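Local coordinates for protein topoisomerase IV subunit A (Escherichia coli, PDB 1ZVT) that forms part of a type II DNA topoisomerase that decatenates and relaxes DNA, its C-terminal beta-pinwheel domain probably binding DNA and shaping substrate choice, at residues M11-S16 with N28-D33; N44-F49 with D114-N119; S102-G107 with E130-M135; D145-I150 with L157-S162; L202-G207 with Q236-V241. One frame throughout, in Å; residues are numbered along the deposited sequence.

Contact 1. Residues M11-S16 with N28-D33; sequences MGWVRS and NYKAGD
R15 grips the backbone carbonyl of N28 end-on with both terminal nitrogens. R15 NH2 lies 2.8 Å and R15 NH1 3.1 Å from N28 O. A bend at chi3 (87°) turns the guanidinium toward it. The oxygen sits nearly in the guanidinium plane, so one acceptor takes both bonds and fixes the rotation of the group. R15 NH1 also binds A67 O. The second polar tie is M11 N to D33 OD1, at 2.9 Å. The donor meets that oxygen from above the carboxylate plane, 37° out of it. S9 OG binds D33 OD2, so both carboxylate oxygens have a partner and the group is held in place.

The same guanidinium stands oblique to the Y29 ring. R15 CZ is 5.0 Å from the ring centroid, an off-centre cation-pi contact with the planes 66° apart. Y29 OH itself is bonded to A24 O.

Farther along, K30 lies across the W13 indole at about a right angle. K30 CE stands 3.7 Å from the centroid of the five-membered ring, a CH-pi contact over one face. K30 CD covers the six-membered side. The M11 chain runs alongside the D33 carboxylate the other way, M11 CG 3.3 Å from D33 OD1.

A type II turn from K30 to D33, closed by D33 N on K30 O, brings K30 to W13 of the strand and D33 to M11 just before it. Residues 28-33 belong to the loop between strands 13-18 and 35-42. Strand 13-18 itself runs between strands 3-9 and 72-73 in a four-stranded antiparallel sheet.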
# COMPACT_ATOMS: atom_id res chain seq x y z
N MET A 11 -4.70 -16.83 3.38
CA MET A 11 -4.20 -17.36 4.66
C MET A 11 -2.72 -17.09 4.90
O MET A 11 -2.17 -17.51 5.93
CB MET A 11 -4.46 -18.86 4.74
CG MET A 11 -5.94 -19.25 4.77
SD MET A 11 -6.79 -18.55 6.18
CE MET A 11 -7.74 -17.22 5.45
N GLY A 12 -2.06 -16.39 3.98
CA GLY A 12 -0.66 -16.00 4.19
C GLY A 12 0.34 -17.06 3.78
O GLY A 12 1.45 -17.11 4.33
N TRP A 13 -0.03 -17.87 2.79
CA TRP A 13 0.86 -18.87 2.22
C TRP A 13 1.39 -18.35 0.91
O TRP A 13 0.68 -17.64 0.18
CB TRP A 13 0.12 -20.18 2.01
CG TRP A 13 -0.14 -20.90 3.30
CD1 TRP A 13 -0.59 -20.35 4.47
CD2 TRP A 13 0.05 -22.29 3.56
NE1 TRP A 13 -0.71 -21.32 5.44
CE2 TRP A 13 -0.31 -22.52 4.91
CE3 TRP A 13 0.49 -23.37 2.78
CZ2 TRP A 13 -0.25 -23.79 5.50
CZ3 TRP A 13 0.56 -24.64 3.37
CH2 TRP A 13 0.19 -24.83 4.72
N VAL A 14 2.64 -18.68 0.61
CA VAL A 14 3.29 -18.14 -0.59
C VAL A 14 3.94 -19.21 -1.43
O VAL A 14 4.29 -20.28 -0.92
CB VAL A 14 4.37 -17.09 -0.24
CG1 VAL A 14 3.72 -15.81 0.24
CG2 VAL A 14 5.36 -17.61 0.85
N ARG A 15 4.15 -18.90 -2.71
CA ARG A 15 4.96 -19.74 -3.57
C ARG A 15 5.54 -18.86 -4.68
O ARG A 15 5.09 -17.73 -4.89
CB ARG A 15 4.14 -20.87 -4.16
CG ARG A 15 3.21 -20.45 -5.28
CD ARG A 15 2.14 -21.49 -5.48
NE ARG A 15 0.97 -21.31 -4.63
CZ ARG A 15 -0.07 -22.14 -4.60
NH1 ARG A 15 -0.09 -23.22 -5.37
NH2 ARG A 15 -1.09 -21.89 -3.82
N SER A 16 6.55 -19.39 -5.38
CA SER A 16 7.22 -18.67 -6.46
C SER A 16 7.06 -19.50 -7.72
O SER A 16 7.64 -20.58 -7.82
CB SER A 16 8.72 -18.47 -6.14
OG SER A 16 9.41 -17.81 -7.19
N ASN A 28 -3.70 -24.31 -7.18
CA ASN A 28 -4.18 -25.11 -6.07
C ASN A 28 -4.03 -24.34 -4.76
O ASN A 28 -2.95 -23.82 -4.47
CB ASN A 28 -3.37 -26.42 -6.04
CG ASN A 28 -3.84 -27.40 -4.98
OD1 ASN A 28 -3.08 -28.30 -4.58
ND2 ASN A 28 -5.07 -27.26 -4.51
N TYR A 29 -5.10 -24.25 -3.99
CA TYR A 29 -5.01 -23.70 -2.64
C TYR A 29 -5.47 -24.75 -1.65
O TYR A 29 -6.24 -25.63 -2.02
CB TYR A 29 -5.83 -22.42 -2.51
CG TYR A 29 -5.24 -21.33 -3.37
CD1 TYR A 29 -5.67 -21.14 -4.68
CD2 TYR A 29 -4.22 -20.51 -2.88
CE1 TYR A 29 -5.10 -20.15 -5.49
CE2 TYR A 29 -3.64 -19.52 -3.67
CZ TYR A 29 -4.09 -19.34 -4.96
OH TYR A 29 -3.51 -18.37 -5.76
N LYS A 30 -4.97 -24.67 -0.42
CA LYS A 30 -5.43 -25.61 0.61
C LYS A 30 -6.89 -25.30 0.96
O LYS A 30 -7.37 -24.19 0.73
CB LYS A 30 -4.52 -25.55 1.84
CG LYS A 30 -4.69 -24.33 2.70
CD LYS A 30 -3.56 -24.19 3.70
CE LYS A 30 -3.71 -22.89 4.47
NZ LYS A 30 -4.49 -23.10 5.73
N ALA A 31 -7.61 -26.30 1.48
CA ALA A 31 -9.01 -26.12 1.83
C ALA A 31 -9.20 -24.86 2.67
O ALA A 31 -8.49 -24.66 3.66
CB ALA A 31 -9.51 -27.34 2.60
N GLY A 32 -10.15 -24.01 2.28
CA GLY A 32 -10.42 -22.77 3.00
C GLY A 32 -9.53 -21.60 2.58
O GLY A 32 -9.67 -20.49 3.09
N ASP A 33 -8.61 -21.84 1.66
CA ASP A 33 -7.70 -20.77 1.25
C ASP A 33 -7.94 -20.41 -0.21
O ASP A 33 -8.56 -21.18 -0.96
CB ASP A 33 -6.25 -21.21 1.48
CG ASP A 33 -5.25 -20.05 1.55
OD1 ASP A 33 -5.66 -18.87 1.51
OD2 ASP A 33 -4.05 -20.33 1.66

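Contact 2. Residues N44-F49 with D114-N119; sequences NQPVVF and DLVARN
V48 is the main bump, and it splits its two methyls between two neighbours. V48 CG1 meets L115, 3.7 Å from L115 CD2 and equally near L115 CB. V48 CG2 turns to the next residue and lies 3.9 Å from V116 CG2. V48 CG1 is anti to the backbone N (chi1 158°), which leaves CG2 beside that N and spreads the two branches over the successive side chains of the loop.

V116 answers with a single methyl. Its CG2 sits against both V48 CG2 and the P46 ring, with V116 CG2 to P46 CG also 3.9 Å. One branch thus fills the dip between P46, just before the strand, and V48 within it. V48 crosses both L115 and V116 at about a right angle, and so does P46 with V116.

The P46 ring carries the outer end. R118 reaches back to it with a chain extended from CG to NE (chi2 171°, chi3 180°). R118 NH2 comes to 3.7 Å from P46 CG and lies almost as near CB and CD. The guanidinium takes an oblique stance to the pyrrolidine, so its nitrogen end closes the row beside V116 at the exposed side.

A58 of strand 55-59 adds to the floor, touching P46, V48 and V116. The loop is also tied down by polar bonds: L115 O takes one from S56 OG, and A117 pairs through its backbone with A58. The arrangement is a link between successive blades of the beta-pinwheel: the loop leaving strand 106-111 packs on the blade of strands 47-51 and 55-59, to which it returns as edge strand 123-124.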
# COMPACT_ATOMS: atom_id res chain seq x y z
N ASN A 44 16.50 -13.43 -8.89
CA ASN A 44 17.60 -12.84 -8.14
C ASN A 44 17.30 -11.46 -7.55
O ASN A 44 18.21 -10.67 -7.31
CB ASN A 44 18.89 -12.79 -9.00
CG ASN A 44 18.75 -11.91 -10.23
OD1 ASN A 44 17.65 -11.58 -10.67
ND2 ASN A 44 19.90 -11.53 -10.80
N GLN A 45 16.02 -11.18 -7.31
CA GLN A 45 15.63 -9.94 -6.66
C GLN A 45 14.74 -10.34 -5.48
O GLN A 45 14.06 -11.35 -5.56
CB GLN A 45 14.95 -8.95 -7.64
CG GLN A 45 13.44 -8.86 -7.62
CD GLN A 45 12.84 -8.10 -8.82
OE1 GLN A 45 12.74 -8.63 -9.90
NE2 GLN A 45 12.44 -6.86 -8.60
N PRO A 46 14.76 -9.58 -4.38
CA PRO A 46 13.93 -10.01 -3.25
C PRO A 46 12.44 -9.69 -3.47
O PRO A 46 12.10 -8.77 -4.21
CB PRO A 46 14.47 -9.17 -2.09
CG PRO A 46 14.93 -7.92 -2.76
CD PRO A 46 15.54 -8.37 -4.06
N VAL A 47 11.57 -10.48 -2.82
CA VAL A 47 10.17 -10.10 -2.64
C VAL A 47 9.98 -9.59 -1.22
O VAL A 47 10.56 -10.12 -0.29
CB VAL A 47 9.18 -11.26 -3.00
CG1 VAL A 47 9.47 -12.56 -2.25
CG2 VAL A 47 7.70 -10.77 -2.80
N VAL A 48 9.21 -8.51 -1.09
CA VAL A 48 9.05 -7.83 0.19
C VAL A 48 7.59 -7.94 0.64
O VAL A 48 6.68 -7.89 -0.20
CB VAL A 48 9.48 -6.36 0.07
CG1 VAL A 48 8.86 -5.50 1.14
CG2 VAL A 48 11.01 -6.25 0.10
N PHE A 49 7.39 -8.09 1.95
CA PHE A 49 6.09 -8.15 2.59
C PHE A 49 6.04 -7.06 3.64
O PHE A 49 7.02 -6.79 4.34
CB PHE A 49 5.88 -9.53 3.24
CG PHE A 49 5.93 -10.65 2.25
CD1 PHE A 49 7.13 -11.31 1.99
CD2 PHE A 49 4.78 -11.00 1.53
CE1 PHE A 49 7.19 -12.33 1.02
CE2 PHE A 49 4.84 -12.02 0.55
CZ PHE A 49 6.05 -12.67 0.31
N ASP A 114 14.77 0.35 0.94
CA ASP A 114 14.51 0.66 2.34
C ASP A 114 13.61 -0.35 3.00
O ASP A 114 13.62 -0.46 4.22
CB ASP A 114 13.87 2.04 2.48
CG ASP A 114 14.83 3.15 2.11
OD1 ASP A 114 16.02 3.05 2.48
OD2 ASP A 114 14.39 4.11 1.45
N LEU A 115 12.85 -1.09 2.20
CA LEU A 115 11.97 -2.14 2.75
C LEU A 115 12.70 -3.48 2.90
O LEU A 115 12.19 -4.37 3.57
CB LEU A 115 10.75 -2.34 1.85
CG LEU A 115 9.59 -1.37 2.05
CD1 LEU A 115 9.99 0.02 1.66
CD2 LEU A 115 8.44 -1.81 1.18
N VAL A 116 13.86 -3.62 2.28
CA VAL A 116 14.50 -4.95 2.20
C VAL A 116 15.19 -5.27 3.52
O VAL A 116 16.22 -4.68 3.85
CB VAL A 116 15.45 -5.03 1.01
CG1 VAL A 116 16.25 -6.36 1.01
CG2 VAL A 116 14.67 -4.87 -0.29
N ALA A 117 14.60 -6.18 4.28
CA ALA A 117 15.16 -6.61 5.56
C ALA A 117 15.16 -8.13 5.57
O ALA A 117 14.10 -8.75 5.64
CB ALA A 117 14.34 -6.09 6.70
N ARG A 118 16.35 -8.72 5.45
CA ARG A 118 16.46 -10.15 5.21
C ARG A 118 16.44 -10.99 6.50
O ARG A 118 16.38 -12.21 6.44
CB ARG A 118 17.69 -10.45 4.33
CG ARG A 118 17.61 -9.73 2.98
CD ARG A 118 18.88 -9.82 2.16
NE ARG A 118 18.77 -9.12 0.87
CZ ARG A 118 18.20 -9.64 -0.22
NH1 ARG A 118 17.66 -10.84 -0.19
NH2 ARG A 118 18.15 -8.94 -1.35
N ASN A 119 16.52 -10.32 7.65
CA ASN A 119 16.43 -10.98 8.95
C ASN A 119 15.00 -11.38 9.23
O ASN A 119 14.06 -10.76 8.70
CB ASN A 119 16.94 -10.07 10.06
CG ASN A 119 16.16 -8.77 10.15
OD1 ASN A 119 16.14 -7.97 9.21
ND2 ASN A 119 15.49 -8.56 11.28

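Contact 3. Residues S102-G107 with E130-M135; sequences SDAGYG and ENAHVM
D103 holds H133 by three hydrogen bonds, and these make the tight part of the contact. D103 N gives a bond to H133 O at 2.8 Å. H133 N returns one to D103 OD1 at 2.9 Å, met from above the carboxylate plane. The imidazole then uses ND1 on D103 OD2, at 3.0 Å. That oxygen is approached on its syn side, 29° out of the carboxylate plane, yet lies close to the ring plane. Carboxylate and ring stand 89° apart. With CG between the backbone N and the carbonyl carbon (chi1 69°), the carboxylate curls back along the H133 backbone. A132 CB belongs to this tight part too, 3.3 Å from D103 OD1.

S102 to G105 form a type I turn, closed by G105 N on S102 O. The turn joins strands 97-101 and 106-111, the central hairpin of a pinwheel blade. S102 and V134 make a single backbone bridge, while M135 pairs with A101 as the chain nears edge strand 138-139.

M135 packs on the buried side. Its SD lies 3.8 Å from D103 CB, and L190 and L193 of strand 190-196 touch the same side chain.

Packing is looser between A104 CB and A132 CB, 4.3 Å apart. H133 lies on the exposed side.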
# COMPACT_ATOMS: atom_id res chain seq x y z
N SER A 102 0.52 5.95 7.13
CA SER A 102 -0.45 5.38 8.07
C SER A 102 -1.78 6.12 7.97
O SER A 102 -1.86 7.26 7.49
CB SER A 102 0.09 5.48 9.50
OG SER A 102 0.08 6.84 9.91
N ASP A 103 -2.84 5.50 8.48
CA ASP A 103 -4.15 6.14 8.40
C ASP A 103 -4.32 7.26 9.43
O ASP A 103 -5.34 7.91 9.46
CB ASP A 103 -5.30 5.11 8.48
CG ASP A 103 -5.45 4.48 9.83
OD1 ASP A 103 -4.63 4.71 10.75
OD2 ASP A 103 -6.40 3.68 9.97
N ALA A 104 -3.29 7.51 10.23
CA ALA A 104 -3.27 8.73 11.04
C ALA A 104 -2.91 9.97 10.19
O ALA A 104 -2.97 11.09 10.69
CB ALA A 104 -2.25 8.55 12.20
N GLY A 105 -2.51 9.75 8.94
CA GLY A 105 -2.23 10.85 8.01
C GLY A 105 -0.78 11.29 7.97
O GLY A 105 -0.48 12.44 7.57
N TYR A 106 0.11 10.39 8.39
CA TYR A 106 1.56 10.62 8.32
C TYR A 106 2.20 9.65 7.34
O TYR A 106 1.74 8.54 7.18
CB TYR A 106 2.18 10.41 9.71
CG TYR A 106 1.78 11.51 10.69
CD1 TYR A 106 0.58 11.45 11.38
CD2 TYR A 106 2.62 12.58 10.89
CE1 TYR A 106 0.21 12.47 12.28
CE2 TYR A 106 2.27 13.61 11.77
CZ TYR A 106 1.06 13.55 12.45
OH TYR A 106 0.74 14.55 13.32
N GLY A 107 3.28 10.07 6.68
CA GLY A 107 4.01 9.15 5.83
C GLY A 107 5.26 9.71 5.21
O GLY A 107 5.74 10.79 5.60
N GLU A 130 -1.30 5.35 17.99
CA GLU A 130 -2.23 4.50 18.70
C GLU A 130 -3.44 4.14 17.84
O GLU A 130 -4.13 5.02 17.32
CB GLU A 130 -2.70 5.21 19.98
CG GLU A 130 -3.46 4.29 20.91
CD GLU A 130 -4.04 5.02 22.10
OE1 GLU A 130 -4.05 6.28 22.11
OE2 GLU A 130 -4.51 4.33 23.03
N ASN A 131 -3.66 2.83 17.66
CA ASN A 131 -4.80 2.31 16.89
C ASN A 131 -4.77 2.63 15.41
O ASN A 131 -5.78 2.49 14.70
CB ASN A 131 -6.11 2.78 17.52
CG ASN A 131 -6.25 2.32 18.96
OD1 ASN A 131 -5.80 1.22 19.32
ND2 ASN A 131 -6.83 3.17 19.82
N ALA A 132 -3.61 3.04 14.91
CA ALA A 132 -3.50 3.34 13.48
C ALA A 132 -3.19 2.08 12.69
O ALA A 132 -2.75 1.07 13.26
CB ALA A 132 -2.43 4.39 13.25
N HIS A 133 -3.38 2.19 11.37
CA HIS A 133 -3.13 1.09 10.44
C HIS A 133 -2.28 1.56 9.30
O HIS A 133 -2.23 2.77 9.00
CB HIS A 133 -4.46 0.57 9.89
CG HIS A 133 -5.45 0.21 10.95
ND1 HIS A 133 -6.32 1.14 11.48
CD2 HIS A 133 -5.65 -0.94 11.64
CE1 HIS A 133 -7.04 0.56 12.44
NE2 HIS A 133 -6.66 -0.70 12.54
N VAL A 134 -1.63 0.61 8.64
CA VAL A 134 -0.78 0.91 7.49
C VAL A 134 -1.67 1.15 6.25
O VAL A 134 -2.61 0.37 6.01
CB VAL A 134 0.17 -0.28 7.17
CG1 VAL A 134 1.06 0.07 5.96
CG2 VAL A 134 1.05 -0.65 8.37
N MET A 135 -1.35 2.17 5.44
CA MET A 135 -2.04 2.36 4.17
C MET A 135 -1.43 1.41 3.13
O MET A 135 -0.28 1.01 3.23
CB MET A 135 -1.88 3.79 3.64
CG MET A 135 -2.43 4.87 4.53
SD MET A 135 -4.18 4.71 4.91
CE MET A 135 -4.96 5.00 3.30

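Contact 4. Residues D145-I150 with L157-S162; sequences DMLLAI and LMFPVS
Backbone hydrogen bonds join D145-I150 to L157-S162 as an antiparallel ladder. A149 and L157 exchange two, with A149 N to L157 O at 2.9 Å. L147 and F159 exchange two more, with L147 N to F159 O at 2.8 Å. V161 N then binds D145 O at 3.0 Å, where the second strand turns into a short 3-10 segment. Water 1 also gives a hydrogen bond to D145 O and accepts one from S162 N.

Weaker CA-H...O contacts fill the non-hydrogen-bonded steps. M158 CA lies 3.2 Å from L147 O.

Apolar contacts cover both faces. On one, M146 crosses M158 at about a right angle, with M146 CE 3.5 Å from M158 CG. Bends at chi2 and chi3 (-62° and -67°) fold the M146 methyl back over the F159-P160 peptide. L148 CD1 also rests on M158 CB. On the other face, L147 runs alongside the F159 ring in the same direction. Both leucine methyls reach the end of the ring, L147 CD2 at 3.8 Å from F159 CZ.

The two strands form a beta hairpin, the centre of a four-stranded antiparallel blade of the beta-pinwheel, between strands 190-196 and 230-231.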
# COMPACT_ATOMS: atom_id res chain seq x y z
N ASP A 145 4.17 13.30 -10.15
CA ASP A 145 2.80 12.88 -9.88
C ASP A 145 2.22 13.61 -8.66
O ASP A 145 2.98 14.19 -7.86
CB ASP A 145 2.75 11.36 -9.68
CG ASP A 145 2.84 10.56 -11.01
OD1 ASP A 145 2.80 11.15 -12.12
OD2 ASP A 145 2.95 9.31 -10.94
N MET A 146 0.89 13.62 -8.56
CA MET A 146 0.19 14.27 -7.45
C MET A 146 -0.22 13.23 -6.42
O MET A 146 -0.64 12.14 -6.76
CB MET A 146 -1.09 14.96 -7.93
CG MET A 146 -0.87 16.03 -8.98
SD MET A 146 0.16 17.35 -8.33
CE MET A 146 -0.87 18.06 -7.10
N LEU A 147 -0.08 13.58 -5.15
CA LEU A 147 -0.61 12.77 -4.05
C LEU A 147 -2.03 13.26 -3.78
O LEU A 147 -2.27 14.46 -3.76
CB LEU A 147 0.27 12.98 -2.79
CG LEU A 147 -0.10 12.26 -1.49
CD1 LEU A 147 1.15 12.08 -0.63
CD2 LEU A 147 -1.20 13.00 -0.72
N LEU A 148 -2.96 12.33 -3.62
CA LEU A 148 -4.34 12.69 -3.35
C LEU A 148 -4.77 11.91 -2.13
O LEU A 148 -4.64 10.67 -2.08
CB LEU A 148 -5.25 12.38 -4.55
CG LEU A 148 -6.74 12.64 -4.31
CD1 LEU A 148 -7.05 14.13 -4.06
CD2 LEU A 148 -7.58 12.13 -5.46
N ALA A 149 -5.19 12.64 -1.10
CA ALA A 149 -5.61 12.02 0.15
C ALA A 149 -7.07 12.31 0.37
O ALA A 149 -7.53 13.42 0.12
CB ALA A 149 -4.81 12.63 1.35
N ILE A 150 -7.81 11.30 0.84
CA ILE A 150 -9.23 11.46 1.16
C ILE A 150 -9.43 10.91 2.57
O ILE A 150 -9.04 9.78 2.84
CB ILE A 150 -10.15 10.65 0.19
CG1 ILE A 150 -9.83 11.05 -1.27
CG2 ILE A 150 -11.64 10.89 0.56
CD1 ILE A 150 -10.64 10.19 -2.28
N LEU A 157 -7.43 16.39 -0.14
CA LEU A 157 -6.28 17.29 -0.33
C LEU A 157 -5.38 16.72 -1.40
O LEU A 157 -5.10 15.53 -1.38
CB LEU A 157 -5.47 17.40 0.97
CG LEU A 157 -4.25 18.35 0.96
CD1 LEU A 157 -4.66 19.80 0.81
CD2 LEU A 157 -3.41 18.19 2.21
N MET A 158 -4.92 17.58 -2.31
CA MET A 158 -3.99 17.13 -3.37
C MET A 158 -2.77 18.05 -3.37
O MET A 158 -2.91 19.27 -3.30
CB MET A 158 -4.65 17.16 -4.76
CG MET A 158 -3.77 16.53 -5.83
SD MET A 158 -4.70 16.29 -7.36
CE MET A 158 -4.75 17.92 -8.06
N PHE A 159 -1.57 17.47 -3.49
CA PHE A 159 -0.34 18.26 -3.65
C PHE A 159 0.71 17.38 -4.32
O PHE A 159 0.58 16.15 -4.30
CB PHE A 159 0.17 18.81 -2.30
CG PHE A 159 0.47 17.74 -1.28
CD1 PHE A 159 1.68 17.04 -1.30
CD2 PHE A 159 -0.44 17.47 -0.25
CE1 PHE A 159 1.96 16.06 -0.35
CE2 PHE A 159 -0.18 16.48 0.69
CZ PHE A 159 1.03 15.78 0.65
N PRO A 160 1.74 17.99 -4.93
CA PRO A 160 2.74 17.16 -5.63
C PRO A 160 3.43 16.20 -4.66
O PRO A 160 3.81 16.60 -3.57
CB PRO A 160 3.73 18.20 -6.16
CG PRO A 160 2.92 19.47 -6.27
CD PRO A 160 2.06 19.42 -5.03
N VAL A 161 3.57 14.93 -5.05
CA VAL A 161 4.16 13.96 -4.13
C VAL A 161 5.62 14.32 -3.73
O VAL A 161 6.07 13.92 -2.65
CB VAL A 161 4.02 12.49 -4.66
CG1 VAL A 161 4.94 12.26 -5.82
CG2 VAL A 161 4.25 11.45 -3.54
N SER A 162 6.32 15.07 -4.58
CA SER A 162 7.66 15.61 -4.25
C SER A 162 7.68 16.48 -3.00
O SER A 162 8.75 16.69 -2.42
CB SER A 162 8.24 16.40 -5.44
OG SER A 162 7.34 17.41 -5.86
O HOH W 1 5.46 15.67 -7.48

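Contact 5. Residues L202-G207 with Q236-V241; sequences LTIHVG and QRIDRV
H205 lies under the aliphatic part of R240, whose CD stands over one face of the imidazole, 4.1 Å from the ring centroid. This is a CH-pi contact. R240 CG is anti to the backbone N (chi1 -171°), and a bend at chi3 (-59°) turns NE off from the CD that lies over the ring. H205 NE2 binds E242 OE1, which holds the ring's rotation.

The backbones pair beneath. H205 N binds R240 O at 2.8 Å. H205 O takes D239 N at 3.0 Å and, weakly, R240 N at 3.4 Å. Two successive residues thus face H205.

The D239 carboxylate reaches past the end of strand 201-206 to G207. Its OD2 accepts from G207 N at 2.9 Å on the syn side, 21° out of the carboxylate plane.

On the face opposite H205 and R240, I204 CG2 sits 3.7 Å from I238 CG2 and meets CG1 and CD1 of I238 as well. Separately, V206 sets a methyl against a backbone carbonyl, its CG1 3.3 Å from Q236 O.

D239 and R240 opposite H205 make a classic beta bulge, here at the start of strand 240-244. That is an outer strand of a three-stranded antiparallel sheet, with 201-206 in the middle and 209-213 on its other side.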
# COMPACT_ATOMS: atom_id res chain seq x y z
N LEU A 202 -11.09 11.07 -11.37
CA LEU A 202 -11.59 10.13 -10.36
C LEU A 202 -13.11 10.15 -10.36
O LEU A 202 -13.74 11.22 -10.31
CB LEU A 202 -11.11 10.52 -8.95
CG LEU A 202 -9.75 9.94 -8.55
CD1 LEU A 202 -8.62 10.79 -9.05
CD2 LEU A 202 -9.70 9.85 -7.06
N THR A 203 -13.70 8.96 -10.40
CA THR A 203 -15.13 8.84 -10.25
C THR A 203 -15.34 8.07 -8.96
O THR A 203 -14.80 6.99 -8.82
CB THR A 203 -15.76 8.10 -11.43
OG1 THR A 203 -15.49 8.83 -12.64
CG2 THR A 203 -17.25 7.95 -11.26
N ILE A 204 -16.09 8.65 -8.04
CA ILE A 204 -16.23 8.08 -6.69
C ILE A 204 -17.69 7.81 -6.44
O ILE A 204 -18.54 8.69 -6.67
CB ILE A 204 -15.66 9.08 -5.62
CG1 ILE A 204 -14.19 9.42 -5.91
CG2 ILE A 204 -15.83 8.54 -4.20
CD1 ILE A 204 -13.58 10.47 -4.98
N HIS A 205 -18.02 6.60 -5.96
CA HIS A 205 -19.39 6.26 -5.66
C HIS A 205 -19.57 5.96 -4.19
O HIS A 205 -18.68 5.40 -3.56
CB HIS A 205 -19.84 5.03 -6.42
CG HIS A 205 -19.56 5.09 -7.89
ND1 HIS A 205 -20.55 5.00 -8.83
CD2 HIS A 205 -18.40 5.20 -8.57
CE1 HIS A 205 -20.02 5.06 -10.03
NE2 HIS A 205 -18.71 5.16 -9.90
N VAL A 206 -20.70 6.39 -3.64
CA VAL A 206 -21.14 5.99 -2.33
C VAL A 206 -22.57 5.53 -2.56
O VAL A 206 -23.46 6.37 -2.73
CB VAL A 206 -21.19 7.19 -1.34
CG1 VAL A 206 -21.75 6.77 -0.00
CG2 VAL A 206 -19.80 7.87 -1.17
N GLY A 207 -22.79 4.22 -2.55
CA GLY A 207 -24.09 3.66 -2.95
C GLY A 207 -24.47 4.19 -4.33
O GLY A 207 -23.66 4.14 -5.27
N GLN A 236 -18.45 9.87 2.43
CA GLN A 236 -18.09 8.96 3.51
C GLN A 236 -18.54 7.57 3.10
O GLN A 236 -19.56 7.44 2.41
CB GLN A 236 -18.81 9.35 4.79
CG GLN A 236 -18.36 10.66 5.37
CD GLN A 236 -18.92 10.86 6.75
OE1 GLN A 236 -18.31 10.46 7.74
NE2 GLN A 236 -20.08 11.46 6.82
N ARG A 237 -17.79 6.54 3.53
CA ARG A 237 -18.05 5.13 3.21
C ARG A 237 -18.05 4.95 1.70
O ARG A 237 -18.96 4.39 1.11
CB ARG A 237 -19.34 4.60 3.87
CG ARG A 237 -19.34 4.78 5.40
CD ARG A 237 -20.47 4.00 6.05
NE ARG A 237 -21.79 4.35 5.51
CZ ARG A 237 -22.94 4.14 6.15
NH1 ARG A 237 -22.96 3.60 7.37
NH2 ARG A 237 -24.09 4.48 5.57
N ILE A 238 -17.01 5.49 1.07
CA ILE A 238 -16.82 5.28 -0.37
C ILE A 238 -16.80 3.79 -0.68
O ILE A 238 -16.09 3.02 0.01
CB ILE A 238 -15.48 5.87 -0.80
CG1 ILE A 238 -15.52 7.39 -0.68
CG2 ILE A 238 -15.16 5.50 -2.25
CD1 ILE A 238 -14.10 8.02 -0.83
N ASP A 239 -17.54 3.36 -1.70
CA ASP A 239 -17.51 1.95 -2.07
C ASP A 239 -17.04 1.66 -3.49
O ASP A 239 -16.80 0.50 -3.82
CB ASP A 239 -18.83 1.25 -1.75
CG ASP A 239 -20.01 1.90 -2.41
OD1 ASP A 239 -19.91 2.28 -3.60
OD2 ASP A 239 -21.04 2.07 -1.72
N ARG A 240 -16.85 2.68 -4.32
CA ARG A 240 -16.24 2.42 -5.63
C ARG A 240 -15.44 3.62 -6.04
O ARG A 240 -15.92 4.74 -5.89
CB ARG A 240 -17.33 2.10 -6.69
CG ARG A 240 -16.78 1.61 -8.04
CD ARG A 240 -17.94 1.26 -9.03
NE ARG A 240 -18.85 0.21 -8.53
CZ ARG A 240 -19.80 -0.37 -9.27
NH1 ARG A 240 -19.97 -0.00 -10.55
NH2 ARG A 240 -20.60 -1.29 -8.75
N VAL A 241 -14.22 3.40 -6.55
CA VAL A 241 -13.41 4.48 -7.09
C VAL A 241 -12.86 4.01 -8.42
O VAL A 241 -12.33 2.90 -8.51
CB VAL A 241 -12.22 4.86 -6.18
CG1 VAL A 241 -11.41 5.98 -6.83
CG2 VAL A 241 -12.69 5.30 -4.79
O HOH W 2 -21.72 2.14 -5.33

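The five contacts follow the run of sheets through the beta-pinwheel. Contacts 1 and 2 touch through V14 CG1 and F49 CZ, 3.9 Å apart, where two sheets pack. Contacts 2 and 3 alternate along the chain: D114-N119 falls between the two segments of contact 3, and their nearest atoms are about 9 Å apart. Contacts 3 and 4 come to about 6 Å at their nearest atoms. Contacts 4 and 5 pack directly: L148 CD2 lies 3.5 Å from L202 CD2, and I150 meets both I204 and I238. Contacts 1 and 4 lie on opposite sides of the chain's centre, their own centres about 36 Å apart.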